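Side-chain contacts in peroxisomal acyl-coenzyme A oxidase 1 (Arabidopsis thaliana, PDB 1W07), which oxidises long- and medium-chain acyl-CoAs to 2-trans-enoyl-CoAs with FAD as cofactor, passing electrons to oxygen to give hydrogen peroxide in peroxisomal beta-oxidation: residues F32-R37 with N82-G87; L41-P46 with T610-N615; R53-R58 with A633-L638; L123-A126 with Q130-G133. The protein carries 1 engineered substitution. All coordinates share one frame; numbering follows the deposited sequence.

Overall arrangement
All four contacts are partly buried, and none is wholly core or wholly surface. Contacts 1 and 2 share helix 29-43, their centres 15 Å apart: the first joins it to helix 83-93 through a salt bridge beside a valine, the second to the short helix 611-614 through a CH-pi contact. Contact 3, about 19 Å from contact 2 between centres, again ties the N-terminal region to the C-terminal one, by lysine methylenes on a guanidinium face and water. Contact 4 is local, folding the end of helix 116-128 onto the lead-in to strand 133-136, and is mostly apolar. Contacts 3 and 4 both touch the second subunit, with ionic pairs at contact 3 and packing at contact 4.

Contact 1: F32-R37 with N82-G87; sequences FEVSDR and NEEEAG
V34 and E85 bring their CA atoms to 6.8 Å where helix 29-43 passes the first turn of helix 83-93; the axes of 32-37 and 83-87 come within 9.9 Å and cross at -49°. V34 fills the space between them: its CG1 lies 4.0 Å from E85 CG, while CG2 meets E84 OE1 at 3.7 Å, an oxygen that H30 NE2 hydrogen-bonds weakly. Alongside, R37 reaches over with CG anti to the backbone N (chi1 -171°) and a bend at chi3, and its NH1 forms a salt bridge of 2.8 Å to E85 OE1. The guanidinium and carboxylate planes stand almost perpendicular, 85° apart, so a single nitrogen grips a single oxygen rather than two facing two. V34 CA lies over the rim of one guanidinium face. The other oxygen is taken as well: E85 OE2 accepts from N82 N at 2.7 Å, and E85 N donates to N82 OD1, also at 2.7 Å, which completes a capping box at the start of helix 83-93. The E85 carboxylate therefore serves two roles, closing the end of its own helix and binding the neighbouring one, and the R37 charge probably helps to stabilise it as an anion.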
# COMPACT_ATOMS: atom_id res chain seq x y z
N PHE B 32 28.79 -11.04 8.02
CA PHE B 32 28.94 -10.52 6.67
C PHE B 32 29.52 -11.55 5.71
O PHE B 32 29.01 -11.74 4.59
CB PHE B 32 29.84 -9.29 6.66
CG PHE B 32 30.22 -8.84 5.28
CD1 PHE B 32 29.30 -8.18 4.46
CD2 PHE B 32 31.49 -9.10 4.79
CE1 PHE B 32 29.64 -7.80 3.16
CE2 PHE B 32 31.85 -8.72 3.49
CZ PHE B 32 30.92 -8.07 2.67
N GLU B 33 30.60 -12.21 6.15
CA GLU B 33 31.29 -13.21 5.33
C GLU B 33 30.41 -14.41 4.99
O GLU B 33 30.37 -14.85 3.84
CB GLU B 33 32.56 -13.69 6.05
CG GLU B 33 33.69 -12.67 6.06
CD GLU B 33 34.97 -13.22 6.65
OE1 GLU B 33 36.00 -12.51 6.60
OE2 GLU B 33 34.94 -14.35 7.20
N VAL B 34 29.73 -14.95 5.99
CA VAL B 34 28.88 -16.10 5.77
C VAL B 34 27.71 -15.74 4.85
O VAL B 34 27.33 -16.52 3.98
CB VAL B 34 28.34 -16.64 7.11
CG1 VAL B 34 27.46 -17.84 6.86
CG2 VAL B 34 29.50 -17.04 8.02
N SER B 35 27.15 -14.56 5.04
CA SER B 35 26.02 -14.14 4.23
C SER B 35 26.45 -13.87 2.79
O SER B 35 25.76 -14.24 1.83
CB SER B 35 25.39 -12.89 4.83
OG SER B 35 24.25 -12.53 4.10
N ASP B 36 27.61 -13.23 2.63
CA ASP B 36 28.10 -12.91 1.30
C ASP B 36 28.35 -14.19 0.51
O ASP B 36 28.01 -14.27 -0.67
CB ASP B 36 29.37 -12.07 1.42
CG ASP B 36 29.96 -11.71 0.08
OD1 ASP B 36 31.04 -12.25 -0.25
OD2 ASP B 36 29.36 -10.89 -0.66
N ARG B 37 28.93 -15.18 1.16
CA ARG B 37 29.25 -16.46 0.53
C ARG B 37 27.99 -17.21 0.10
O ARG B 37 27.86 -17.63 -1.04
CB ARG B 37 30.05 -17.33 1.49
CG ARG B 37 30.62 -18.60 0.87
CD ARG B 37 30.86 -19.64 1.95
NE ARG B 37 31.52 -19.07 3.12
CZ ARG B 37 31.16 -19.32 4.37
NH1 ARG B 37 30.14 -20.14 4.62
NH2 ARG B 37 31.81 -18.77 5.38
N ASN B 82 26.43 -25.71 8.03
CA ASN B 82 25.97 -25.74 9.41
C ASN B 82 24.59 -25.10 9.49
O ASN B 82 24.01 -24.72 8.47
CB ASN B 82 26.95 -25.00 10.32
CG ASN B 82 27.19 -23.57 9.89
OD1 ASN B 82 26.25 -22.77 9.78
ND2 ASN B 82 28.45 -23.23 9.65
N GLU B 83 24.06 -24.98 10.70
CA GLU B 83 22.73 -24.41 10.87
C GLU B 83 22.65 -22.96 10.42
O GLU B 83 21.68 -22.55 9.79
CB GLU B 83 22.27 -24.53 12.32
CG GLU B 83 20.80 -24.18 12.53
CD GLU B 83 20.36 -24.39 13.96
OE1 GLU B 83 20.88 -23.68 14.85
OE2 GLU B 83 19.51 -25.27 14.20
N GLU B 84 23.68 -22.18 10.73
CA GLU B 84 23.71 -20.78 10.34
C GLU B 84 23.66 -20.64 8.83
O GLU B 84 22.83 -19.92 8.28
CB GLU B 84 24.97 -20.11 10.89
CG GLU B 84 25.10 -18.64 10.54
CD GLU B 84 26.33 -17.99 11.14
OE1 GLU B 84 27.46 -18.38 10.77
OE2 GLU B 84 26.17 -17.09 11.98
N GLU B 85 24.55 -21.36 8.15
CA GLU B 85 24.62 -21.31 6.69
C GLU B 85 23.30 -21.76 6.07
O GLU B 85 22.84 -21.16 5.11
CB GLU B 85 25.76 -22.19 6.18
CG GLU B 85 27.12 -21.79 6.73
CD GLU B 85 28.20 -22.83 6.43
OE1 GLU B 85 29.07 -22.56 5.59
OE2 GLU B 85 28.14 -23.91 7.04
N ALA B 86 22.70 -22.82 6.62
CA ALA B 86 21.44 -23.32 6.10
C ALA B 86 20.36 -22.23 6.18
O ALA B 86 19.56 -22.05 5.26
CB ALA B 86 21.00 -24.55 6.88
N GLY B 87 20.35 -21.49 7.29
CA GLY B 87 19.40 -20.41 7.46
C GLY B 87 19.63 -19.33 6.42
O GLY B 87 18.68 -18.84 5.80

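Contact 2: L41-P46 with T610-N615; sequences LVASDP and TDHYLN
H612 and A43 carry most of this contact, with V42 beside them; A43 CA and H612 CA lie 5.5 Å apart. The imidazole of H612 lies across A43 and V42 of helix 29-43, so that A43 CA sits over one face of the ring, 3.8 Å from its centroid and 18° off the normal, a CH-pi contact. A43 CB packs against H612 CB at 3.5 Å, at the root of the ring. Because CG is anti to the backbone N (chi1 173°), the ring stands away from its own short helix and reaches V42, whose CG1 approaches H612 CE1 obliquely at 4.0 Å. Beyond the ring, NE2 is hydrogen-bonded to F48 O, which ties the helix 611-614 region to the chain after helix 29-43. That short helix opens with an N-cap: T610 OG1 accepts from Y613 N at 3.0 Å and has A43 CB beside it. Replacing H612 by alanine is likely to leave F48 O without this partner and A43 CA without its ring. The contact thus joins N-terminal and C-terminal parts of the chain through the pi face of the imidazole, while NE2 at its rim is spent on a hydrogen bond to F48 O.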
# COMPACT_ATOMS: atom_id res chain seq x y z
N LEU B 41 26.27 -18.17 -3.59
CA LEU B 41 25.99 -19.58 -3.85
C LEU B 41 24.57 -19.77 -4.38
O LEU B 41 24.33 -20.58 -5.28
CB LEU B 41 26.16 -20.38 -2.57
CG LEU B 41 25.92 -21.88 -2.69
CD1 LEU B 41 27.01 -22.50 -3.56
CD2 LEU B 41 25.91 -22.52 -1.32
N VAL B 42 23.61 -19.02 -3.83
CA VAL B 42 22.23 -19.13 -4.27
C VAL B 42 22.03 -18.48 -5.63
O VAL B 42 21.39 -19.05 -6.51
CB VAL B 42 21.26 -18.48 -3.24
CG1 VAL B 42 19.83 -18.45 -3.81
CG2 VAL B 42 21.27 -19.27 -1.95
N ALA B 43 22.59 -17.28 -5.80
CA ALA B 43 22.45 -16.54 -7.04
C ALA B 43 22.97 -17.29 -8.26
O ALA B 43 22.41 -17.20 -9.35
CB ALA B 43 23.15 -15.18 -6.92
N SER B 44 24.05 -18.03 -8.07
CA SER B 44 24.66 -18.78 -9.16
C SER B 44 23.97 -20.11 -9.49
O SER B 44 24.30 -20.73 -10.49
CB SER B 44 26.14 -19.03 -8.84
OG SER B 44 26.26 -19.83 -7.67
N ASP B 45 23.02 -20.55 -8.67
CA ASP B 45 22.32 -21.83 -8.90
C ASP B 45 21.05 -21.65 -9.73
O ASP B 45 20.11 -20.98 -9.31
CB ASP B 45 21.97 -22.50 -7.56
CG ASP B 45 21.64 -23.98 -7.70
OD1 ASP B 45 21.05 -24.38 -8.73
OD2 ASP B 45 21.96 -24.75 -6.76
N PRO B 46 20.99 -22.26 -10.92
CA PRO B 46 19.82 -22.17 -11.81
C PRO B 46 18.51 -22.58 -11.16
O PRO B 46 17.46 -22.02 -11.46
CB PRO B 46 20.19 -23.10 -12.96
CG PRO B 46 21.69 -23.04 -12.99
CD PRO B 46 22.04 -23.10 -11.53
N THR B 610 22.69 -8.90 -3.87
CA THR B 610 23.02 -9.32 -5.23
C THR B 610 21.82 -8.94 -6.09
O THR B 610 20.72 -8.73 -5.57
CB THR B 610 23.18 -10.86 -5.34
OG1 THR B 610 21.92 -11.48 -5.06
CG2 THR B 610 24.25 -11.39 -4.37
N ASP B 611 22.01 -8.84 -7.41
CA ASP B 611 20.90 -8.51 -8.29
C ASP B 611 19.88 -9.64 -8.25
O ASP B 611 18.67 -9.41 -8.37
CB ASP B 611 21.38 -8.31 -9.72
CG ASP B 611 21.93 -6.92 -9.97
OD1 ASP B 611 21.67 -6.01 -9.15
OD2 ASP B 611 22.61 -6.74 -11.00
N HIS B 612 20.38 -10.86 -8.09
CA HIS B 612 19.49 -12.02 -8.03
C HIS B 612 18.52 -11.88 -6.86
O HIS B 612 17.33 -12.14 -7.01
CB HIS B 612 20.30 -13.31 -7.90
CG HIS B 612 19.46 -14.53 -7.66
ND1 HIS B 612 18.98 -14.88 -6.42
CD2 HIS B 612 18.99 -15.47 -8.52
CE1 HIS B 612 18.26 -15.98 -6.51
NE2 HIS B 612 18.25 -16.36 -7.78
N TYR B 613 19.03 -11.48 -5.70
CA TYR B 613 18.19 -11.34 -4.51
C TYR B 613 17.21 -10.17 -4.65
O TYR B 613 16.02 -10.30 -4.32
CB TYR B 613 19.04 -11.13 -3.27
CG TYR B 613 18.24 -11.09 -1.98
CD1 TYR B 613 17.53 -12.21 -1.55
CD2 TYR B 613 18.20 -9.94 -1.21
CE1 TYR B 613 16.80 -12.18 -0.37
CE2 TYR B 613 17.48 -9.89 -0.03
CZ TYR B 613 16.79 -11.01 0.38
OH TYR B 613 16.13 -10.96 1.58
N LEU B 614 17.71 -9.04 -5.13
CA LEU B 614 16.88 -7.85 -5.31
C LEU B 614 15.81 -8.10 -6.35
O LEU B 614 14.70 -7.56 -6.23
CB LEU B 614 17.73 -6.65 -5.73
CG LEU B 614 18.36 -5.78 -4.63
CD1 LEU B 614 19.07 -4.58 -5.27
CD2 LEU B 614 17.29 -5.30 -3.67
N ASN B 615 16.15 -8.88 -7.37
CA ASN B 615 15.22 -9.22 -8.45
C ASN B 615 14.50 -7.98 -8.95
O ASN B 615 13.28 -7.96 -9.06
CB ASN B 615 14.20 -10.23 -7.91
CG ASN B 615 13.43 -10.92 -9.01
OD1 ASN B 615 14.01 -11.37 -10.00
ND2 ASN B 615 12.12 -11.05 -8.83

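Contact 3: R53-R58 with A633-L638; sequences RARLSR and ALKDPL
The flat guanidinium of R55 has K635 CB over the centre of one face, 3.8 Å above its plane, and two waters in that plane at its edge. One water is held by R55 NH2 at 2.8 Å and weakly by K635 NZ; the other accepts weakly from R55 NH1 and donates to D636 OD2. K635 continues along the guanidinium, its CD 3.9 Å from R55 NH2. Further back along the arginine, R55 CD rests 3.4 Å from K635 O and 3.7 Å from P637 CD. A bend at chi3 (-74°) turns the guanidinium off its chain and onto the lysine methylenes. R55 NH2 and K635 NZ remain 5.1 Å apart, and their like charges are probably eased by the water between them and by E632, which forms a salt bridge with K635 NZ. The CB of D636 points away from 53-58, though OD2 is linked to R55 NH1 through the water, weakly on the arginine side. Its OD1 accepts from L638 N at 3.1 Å, an Asx turn, and pairs with R58 of the second subunit, while OD2 bonds T227 of that subunit. The contact therefore joins the loop leading from helix 29-43 to helix 58-78 with the end of helix 625-635 and the turn after it, a turn that also meets the second subunit of the dimer.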
# COMPACT_ATOMS: atom_id res chain seq x y z
N ARG B 53 9.04 -15.96 -11.67
CA ARG B 53 8.02 -16.36 -10.71
C ARG B 53 6.61 -15.89 -11.06
O ARG B 53 5.64 -16.63 -10.86
CB ARG B 53 8.44 -15.86 -9.33
CG ARG B 53 7.66 -16.42 -8.18
CD ARG B 53 8.09 -15.75 -6.89
NE ARG B 53 9.33 -16.30 -6.35
CZ ARG B 53 10.06 -15.70 -5.42
NH1 ARG B 53 9.69 -14.52 -4.95
NH2 ARG B 53 11.15 -16.29 -4.94
N ALA B 54 6.49 -14.67 -11.59
CA ALA B 54 5.19 -14.12 -11.96
C ALA B 54 4.62 -14.72 -13.25
O ALA B 54 3.48 -14.46 -13.60
CB ALA B 54 5.28 -12.60 -12.09
N ARG B 55 5.41 -15.52 -13.95
CA ARG B 55 4.93 -16.13 -15.18
C ARG B 55 4.50 -17.59 -14.96
O ARG B 55 4.23 -18.33 -15.91
CB ARG B 55 6.02 -16.06 -16.26
CG ARG B 55 6.30 -14.65 -16.78
CD ARG B 55 7.23 -14.70 -17.98
NE ARG B 55 8.60 -14.99 -17.59
CZ ARG B 55 9.46 -14.08 -17.15
NH1 ARG B 55 9.08 -12.81 -17.04
NH2 ARG B 55 10.69 -14.44 -16.80
N LEU B 56 4.40 -18.01 -13.70
CA LEU B 56 4.02 -19.39 -13.39
C LEU B 56 2.59 -19.47 -12.87
O LEU B 56 2.11 -18.54 -12.22
CB LEU B 56 4.99 -19.97 -12.36
CG LEU B 56 6.48 -20.06 -12.75
CD1 LEU B 56 7.31 -20.36 -11.50
CD2 LEU B 56 6.70 -21.12 -13.83
N SER B 57 1.90 -20.57 -13.16
CA SER B 57 0.54 -20.75 -12.65
C SER B 57 0.68 -21.16 -11.19
O SER B 57 1.79 -21.46 -10.74
CB SER B 57 -0.20 -21.86 -13.41
OG SER B 57 0.44 -23.13 -13.22
N ARG B 58 -0.42 -21.15 -10.44
CA ARG B 58 -0.39 -21.55 -9.04
C ARG B 58 0.28 -22.92 -8.93
O ARG B 58 1.24 -23.09 -8.18
CB ARG B 58 -1.81 -21.64 -8.46
CG ARG B 58 -1.88 -21.91 -6.94
CD ARG B 58 -1.73 -20.62 -6.13
NE ARG B 58 -1.22 -20.84 -4.77
CZ ARG B 58 -1.93 -21.24 -3.71
NH1 ARG B 58 -3.24 -21.49 -3.79
NH2 ARG B 58 -1.31 -21.41 -2.55
N ALA B 633 10.51 -7.30 -20.83
CA ALA B 633 9.20 -7.26 -21.49
C ALA B 633 9.07 -8.38 -22.51
O ALA B 633 8.02 -9.01 -22.61
CB ALA B 633 9.00 -5.92 -22.18
N LEU B 634 10.14 -8.62 -23.26
CA LEU B 634 10.13 -9.66 -24.28
C LEU B 634 9.87 -11.07 -23.72
O LEU B 634 9.40 -11.94 -24.44
CB LEU B 634 11.46 -9.65 -25.04
CG LEU B 634 11.87 -8.31 -25.66
CD1 LEU B 634 13.22 -8.45 -26.37
CD2 LEU B 634 10.79 -7.83 -26.63
N LYS B 635 10.17 -11.28 -22.43
CA LYS B 635 9.97 -12.58 -21.80
C LYS B 635 8.52 -12.88 -21.45
O LYS B 635 8.16 -14.02 -21.17
CB LYS B 635 10.81 -12.71 -20.52
CG LYS B 635 12.32 -12.66 -20.73
CD LYS B 635 13.04 -12.71 -19.38
CE LYS B 635 14.53 -12.46 -19.52
NZ LYS B 635 15.18 -12.40 -18.18
N ASP B 636 7.67 -11.85 -21.44
CA ASP B 636 6.27 -12.09 -21.11
C ASP B 636 5.63 -12.99 -22.16
O ASP B 636 5.85 -12.82 -23.36
CB ASP B 636 5.49 -10.76 -21.05
CG ASP B 636 4.19 -10.90 -20.28
OD1 ASP B 636 3.15 -11.19 -20.90
OD2 ASP B 636 4.22 -10.73 -19.04
N PRO B 637 4.82 -13.97 -21.71
CA PRO B 637 4.14 -14.92 -22.60
C PRO B 637 3.24 -14.23 -23.63
O PRO B 637 3.02 -14.76 -24.72
CB PRO B 637 3.38 -15.82 -21.63
CG PRO B 637 3.08 -14.91 -20.50
CD PRO B 637 4.40 -14.19 -20.32
N LEU B 638 2.72 -13.05 -23.29
CA LEU B 638 1.87 -12.28 -24.19
C LEU B 638 2.67 -11.87 -25.44
O LEU B 638 2.11 -11.54 -26.48
CB LEU B 638 1.30 -11.06 -23.47
CG LEU B 638 -0.08 -10.56 -23.90
CD1 LEU B 638 -1.07 -11.73 -24.01
CD2 LEU B 638 -0.57 -9.52 -22.89
O HOH W 1 6.29 -10.87 -17.63
O HOH W 2 12.84 -13.00 -15.85

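Contact 4: L123-A126 with Q130-G133; sequences LSLA and QIIG
S124 meets Q130 loosely, its carbonyl O lying 4.0 Å from Q130 NE2, while its hydroxyl turns back to K121 O one turn earlier in helix 116-128. L125, next along, does most of the work. Its carbonyl O accepts from Q130 N at 2.8 Å, with an N-H...O angle of 150°, a bond that spans five residues and folds the departing chain back beside the helix end. On its side chain, CD2 presses on the Q130 amide, 3.5 Å from NE2, the two side chains crossing at about a right angle. L125 CB packs on I131 CG1 at 3.9 Å. Last comes A126, with I131 CG1 3.8 Å from its backbone N and 4.4 Å from its CB. I131 reaches both residues because chi1 of 65° sets CG1 between its own backbone N and carbonyl carbon, directed at the helix. With I131 cut back to an alanine, L125 CB and the A126 backbone N would probably lose their cover and a gap would open beside the L125-A126 turn. The L125-Q130 backbone bond helps to set the turn, and H102 bridges its two ends by bonding both A126 O and G133 N, while the leucine-isoleucine pair gives the helix-to-strand connection its apolar filling.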
# COMPACT_ATOMS: atom_id res chain seq x y z
N LEU B 123 11.45 -34.17 17.85
CA LEU B 123 12.47 -33.31 17.25
C LEU B 123 13.46 -34.16 16.46
O LEU B 123 14.07 -33.68 15.50
CB LEU B 123 13.21 -32.52 18.33
CG LEU B 123 12.42 -31.44 19.09
CD1 LEU B 123 13.30 -30.82 20.16
CD2 LEU B 123 11.91 -30.38 18.12
N SER B 124 13.63 -35.42 16.85
CA SER B 124 14.55 -36.29 16.13
C SER B 124 13.96 -36.51 14.74
O SER B 124 14.69 -36.52 13.74
CB SER B 124 14.71 -37.62 16.85
OG SER B 124 13.51 -38.37 16.80
N LEU B 125 12.65 -36.68 14.68
CA LEU B 125 11.94 -36.87 13.41
C LEU B 125 11.92 -35.57 12.60
O LEU B 125 12.23 -35.57 11.41
CB LEU B 125 10.50 -37.33 13.67
CG LEU B 125 10.33 -38.68 14.35
CD1 LEU B 125 8.85 -38.93 14.57
CD2 LEU B 125 10.94 -39.79 13.49
N ALA B 126 11.56 -34.48 13.26
CA ALA B 126 11.47 -33.17 12.61
C ALA B 126 12.82 -32.67 12.11
O ALA B 126 12.93 -32.16 10.99
CB ALA B 126 10.87 -32.15 13.58
N GLN B 130 11.78 -36.54 8.83
CA GLN B 130 11.09 -37.80 8.60
C GLN B 130 9.60 -37.47 8.68
O GLN B 130 8.73 -38.29 8.35
CB GLN B 130 11.46 -38.85 9.65
CG GLN B 130 12.95 -39.18 9.69
CD GLN B 130 13.27 -40.27 10.69
OE1 GLN B 130 12.87 -41.42 10.52
NE2 GLN B 130 13.98 -39.90 11.75
N ILE B 131 9.33 -36.25 9.13
CA ILE B 131 7.98 -35.72 9.22
C ILE B 131 8.09 -34.22 8.91
O ILE B 131 9.15 -33.62 9.08
CB ILE B 131 7.35 -35.89 10.61
CG1 ILE B 131 8.13 -35.06 11.63
CG2 ILE B 131 7.34 -37.36 11.00
CD1 ILE B 131 7.43 -34.95 12.97
N ILE B 132 6.99 -33.62 8.46
CA ILE B 132 6.96 -32.20 8.14
C ILE B 132 5.79 -31.62 8.91
O ILE B 132 4.64 -32.03 8.73
CB ILE B 132 6.80 -31.96 6.61
CG1 ILE B 132 8.04 -32.47 5.88
CG2 ILE B 132 6.62 -30.48 6.31
CD1 ILE B 132 7.94 -32.40 4.36
N GLY B 133 6.08 -30.66 9.78
CA GLY B 133 5.03 -30.07 10.60
C GLY B 133 4.72 -28.62 10.34
O GLY B 133 5.51 -27.89 9.73